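Crov588 (Cafeteriavirus, PDB 6NYR) is of unknown function but folds into a circular leucine-rich-repeat solenoid built from a long run of FNIP-type repeats. Local coordinates at residues K133-E136 against N137-P140; K155-E158 against N159-P162. All blocks are in the same frame, centred on the assembly; numbering follows the deposited sequence.

Overall arrangement
Both contacts are local turns of the sequence pattern Lys-Ile-Val-Glu-Asn-Val-Leu-Pro, spaced 22 residues apart along a circular leucine-rich-repeat chain. Contact 1 sits in the loop between strands 123-125 and 145-147, contact 2 in the next loop, before strand 167-169. Their centres lie about 41 and 40 Å from the centre of the chain. The 7 Å between the two centres, the 22-residue offset and the direct touches identify them as stacked, successive coils of the solenoid: Leu139 CD1 is 3.7 Å from Pro162 CD and 3.5 Å from Val160 O, while Glu136 CG lies 3.4 Å from Asn159 O.

Contact 1: residues K133-E136 against N137-P140; sequences KIVE and NVLP
Ile134, just before a type II beta turn that runs from Val135 to Val138, meets Val138, the last residue of that turn, in the loop between two strands of the leucine-rich-repeat solenoid. Glu136 and Asn137 occupy its two central positions, and the positive phi of Asn137 (59°) is the conformation a type II turn requires there.

The apolar contacts join buried Ile134, Val138 and Leu139, with exposed Val135 at the edge. Ile134 touches with its CG2 branch alone: this methyl is anti to the backbone N (CG1 has chi1 -54°) and comes within 3.9 Å of Val138 CB, the two side chains crossing at about a right angle. The same methyl reaches Leu139 CG at 4.2 Å, so one branch serves two partners. Beyond the turn, Phe148 packs on Ile134 and Pro162 on Leu139, which continues this apolar layer into the following coil. Val135 makes a separate, more superficial contact, CG2 against CG2 of Val138 at 3.7 Å.

The polar pair is merely adjacent. Glu136 and Asn137 point the same way, side by side, with carboxylate and amide planes nearly parallel, 8° apart. The touch is made by the aliphatic part, Glu136 CG being 3.4 Å from Asn137 OD1, and no hydrogen bond joins the two groups.

Closure of the backbone is handled by solvent instead of a direct bond across the segments. A water donates to Val135 O and accepts from Leu139 N, each at 2.8 Å, bridging the mouth of the turn and satisfying both polar atoms. That carbonyl has a further close neighbour in Val138, whose CG2 methyl lies 3.1 Å from Val135 O.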
loop_
_atom_site.group_PDB
_atom_site.type_symbol
_atom_site.label_atom_id
_atom_site.label_comp_id
_atom_site.label_asym_id
_atom_site.label_seq_id
_atom_site.Cartn_x
_atom_site.Cartn_y
_atom_site.Cartn_z
ATOM N N LYS A 133 -25.962 24.782 17.749
ATOM C CA LYS A 133 -26.767 25.291 16.649
ATOM C C LYS A 133 -25.993 26.321 15.837
ATOM O O LYS A 133 -25.104 27.012 16.345
ATOM C CB LYS A 133 -28.067 25.894 17.185
ATOM C CG LYS A 133 -28.823 24.925 18.088
ATOM C CD LYS A 133 -30.193 25.434 18.512
ATOM C CE LYS A 133 -31.016 24.304 19.137
ATOM N NZ LYS A 133 -30.241 23.505 20.138
ATOM N N ILE A 134 -26.319 26.384 14.547
ATOM C CA ILE A 134 -25.700 27.316 13.614
ATOM C C ILE A 134 -26.814 28.068 12.900
ATOM O O ILE A 134 -27.650 27.450 12.228
ATOM C CB ILE A 134 -24.818 26.599 12.583
ATOM C CG1 ILE A 134 -23.780 25.718 13.265
ATOM C CG2 ILE A 134 -24.129 27.620 11.674
ATOM C CD1 ILE A 134 -23.115 24.737 12.322
ATOM N N VAL A 135 -26.827 29.393 13.036
ATOM C CA VAL A 135 -27.852 30.200 12.391
ATOM C C VAL A 135 -27.254 31.030 11.262
ATOM O O VAL A 135 -26.119 30.796 10.836
ATOM C CB VAL A 135 -28.557 31.104 13.421
ATOM C CG1 VAL A 135 -29.281 30.255 14.459
ATOM C CG2 VAL A 135 -27.553 32.037 14.097
ATOM N N GLU A 136 -28.025 31.999 10.774
ATOM C CA GLU A 136 -27.685 32.699 9.543
ATOM C C GLU A 136 -26.483 33.612 9.750
ATOM O O GLU A 136 -26.330 34.242 10.799
ATOM C CB GLU A 136 -28.889 33.507 9.054
ATOM C CG GLU A 136 -28.708 34.165 7.697
ATOM C CD GLU A 136 -30.006 34.745 7.150
ATOM O OE1 GLU A 136 -31.004 34.784 7.899
ATOM O OE2 GLU A 136 -30.028 35.159 5.971
ATOM N N ASN A 137 -25.630 33.679 8.731
ATOM C CA ASN A 137 -24.438 34.524 8.744
ATOM C C ASN A 137 -23.491 34.173 9.885
ATOM O O ASN A 137 -22.871 35.050 10.495
ATOM C CB ASN A 137 -24.828 36.001 8.818
ATOM C CG ASN A 137 -25.535 36.481 7.572
ATOM O OD1 ASN A 137 -26.706 36.867 7.615
ATOM N ND2 ASN A 137 -24.829 36.459 6.450
ATOM N N VAL A 138 -23.354 32.883 10.160
ATOM C CA VAL A 138 -22.341 32.382 11.077
ATOM C C VAL A 138 -21.136 31.859 10.313
ATOM O O VAL A 138 -19.993 32.172 10.643
ATOM C CB VAL A 138 -22.932 31.295 12.000
ATOM C CG1 VAL A 138 -21.832 30.679 12.849
ATOM C CG2 VAL A 138 -24.022 31.887 12.876
ATOM N N LEU A 139 -21.389 31.049 9.292
ATOM C CA LEU A 139 -20.328 30.490 8.476
ATOM C C LEU A 139 -19.756 31.563 7.555
ATOM O O LEU A 139 -20.511 32.368 6.997
ATOM C CB LEU A 139 -20.879 29.329 7.654
ATOM C CG LEU A 139 -21.488 28.181 8.463
ATOM C CD1 LEU A 139 -22.152 27.162 7.550
ATOM C CD2 LEU A 139 -20.411 27.516 9.313
ATOM N N PRO A 140 -18.436 31.607 7.387
ATOM C CA PRO A 140 -17.844 32.580 6.458
ATOM C C PRO A 140 -18.541 32.555 5.105
ATOM O O PRO A 140 -18.907 31.498 4.588
ATOM C CB PRO A 140 -16.382 32.130 6.358
ATOM C CG PRO A 140 -16.109 31.459 7.674
ATOM C CD PRO A 140 -17.412 30.815 8.100
HETATM O O HOH W 1 -24.069 30.548 8.900
#

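Contact 2: residues K155-E158 against N159-P162; sequences KIVE and NVLP
Ile156 lays its CG2 methyl against CG2 of Val160 at 3.3 Å, with the side chains crossing at about a right angle; this is shorter than normal methyl packing and may partly reflect coordinate error. The same branch continues to Leu161, where it is 3.9 Å from CG, and Phe170 and Phe174 add to the apolar surroundings of Ile156.

Ile156 and Leu161 flank a type II beta turn from Val157 to Val160 in the outer part of a leucine-rich-repeat coil; Asn159, with phi 67°, takes the third position of the turn and Val160 the fourth.

Both methyls of Val160 border the carbonyl Val157 O, CG2 at 3.2 Å and CG1 at 3.5 Å. With chi1 at -51°, CG2 falls between the backbone N and the carbonyl carbon, where it also meets Ile156 CG2. CG1 meets Val157 CG2 as well, at 3.7 Å.

Exposed Glu158 and Asn159 extend alongside each other in the same direction, their flat groups inclined by 26°; Glu158 CG approaches Asn159 OD1 at 3.9 Å without any bond between the head groups.

One water donates to Val157 O and accepts from Leu161 N, each at 3.1 Å. The chemistry thus splits in two: buried Ile156, Val160 and Leu161, with exposed Val157 at the edge, pack by dispersion, while Val157 O and Leu161 N are joined through water, no direct hydrogen bond linking the two segments.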
loop_
_atom_site.group_PDB
_atom_site.type_symbol
_atom_site.label_atom_id
_atom_site.label_comp_id
_atom_site.label_asym_id
_atom_site.label_seq_id
_atom_site.Cartn_x
_atom_site.Cartn_y
_atom_site.Cartn_z
ATOM N N LYS A 155 -30.306 21.140 13.651
ATOM C CA LYS A 155 -31.015 21.461 12.421
ATOM C C LYS A 155 -30.212 22.454 11.585
ATOM O O LYS A 155 -29.502 23.316 12.108
ATOM C CB LYS A 155 -32.398 22.038 12.736
ATOM C CG LYS A 155 -33.409 21.019 13.258
ATOM C CD LYS A 155 -34.541 21.687 14.040
ATOM C CE LYS A 155 -35.550 20.656 14.532
ATOM N NZ LYS A 155 -36.544 21.235 15.477
ATOM N N ILE A 156 -30.324 22.311 10.267
ATOM C CA ILE A 156 -29.780 23.258 9.296
ATOM C C ILE A 156 -30.955 23.781 8.482
ATOM O O ILE A 156 -31.632 23.007 7.791
ATOM C CB ILE A 156 -28.714 22.624 8.392
ATOM C CG1 ILE A 156 -27.517 22.166 9.228
ATOM C CG2 ILE A 156 -28.233 23.605 7.332
ATOM C CD1 ILE A 156 -27.483 20.707 9.520
ATOM N N VAL A 157 -31.197 25.088 8.565
ATOM C CA VAL A 157 -32.319 25.704 7.868
ATOM C C VAL A 157 -31.830 26.586 6.726
ATOM O O VAL A 157 -30.633 26.627 6.423
ATOM C CB VAL A 157 -33.188 26.510 8.855
ATOM C CG1 VAL A 157 -33.742 25.595 9.941
ATOM C CG2 VAL A 157 -32.386 27.656 9.471
ATOM N N GLU A 158 -32.765 27.279 6.078
ATOM C CA GLU A 158 -32.462 28.044 4.877
ATOM C C GLU A 158 -31.484 29.177 5.171
ATOM O O GLU A 158 -31.550 29.830 6.214
ATOM C CB GLU A 158 -33.770 28.606 4.306
ATOM C CG GLU A 158 -33.773 28.892 2.818
ATOM C CD GLU A 158 -35.125 29.405 2.333
ATOM O OE1 GLU A 158 -36.046 29.540 3.167
ATOM O OE2 GLU A 158 -35.264 29.676 1.123
ATOM N N ASN A 159 -30.573 29.400 4.226
ATOM C CA ASN A 159 -29.640 30.523 4.215
ATOM C C ASN A 159 -28.610 30.477 5.341
ATOM O O ASN A 159 -27.999 31.504 5.659
ATOM C CB ASN A 159 -30.366 31.880 4.265
ATOM C CG ASN A 159 -31.384 32.044 3.156
ATOM O OD1 ASN A 159 -31.162 31.612 2.022
ATOM N ND2 ASN A 159 -32.507 32.685 3.472
ATOM N N VAL A 160 -28.390 29.323 5.961
ATOM C CA VAL A 160 -27.272 29.192 6.889
ATOM C C VAL A 160 -26.014 28.718 6.168
ATOM O O VAL A 160 -24.904 29.138 6.499
ATOM C CB VAL A 160 -27.639 28.244 8.048
ATOM C CG1 VAL A 160 -28.963 28.648 8.672
ATOM C CG2 VAL A 160 -27.691 26.808 7.562
ATOM N N LEU A 161 -26.166 27.843 5.182
ATOM C CA LEU A 161 -25.031 27.382 4.396
ATOM C C LEU A 161 -24.676 28.421 3.339
ATOM O O LEU A 161 -25.566 28.902 2.628
ATOM C CB LEU A 161 -25.349 26.044 3.739
ATOM C CG LEU A 161 -25.619 24.883 4.699
ATOM C CD1 LEU A 161 -26.066 23.646 3.927
ATOM C CD2 LEU A 161 -24.395 24.581 5.552
ATOM N N PRO A 162 -23.407 28.808 3.224
ATOM C CA PRO A 162 -23.046 29.807 2.210
ATOM C C PRO A 162 -23.451 29.349 0.817
ATOM O O PRO A 162 -23.390 28.163 0.488
ATOM C CB PRO A 162 -21.521 29.918 2.337
ATOM C CG PRO A 162 -21.199 29.412 3.710
ATOM C CD PRO A 162 -22.251 28.389 4.044
HETATM O O HOH W 2 -28.634 26.306 4.125
#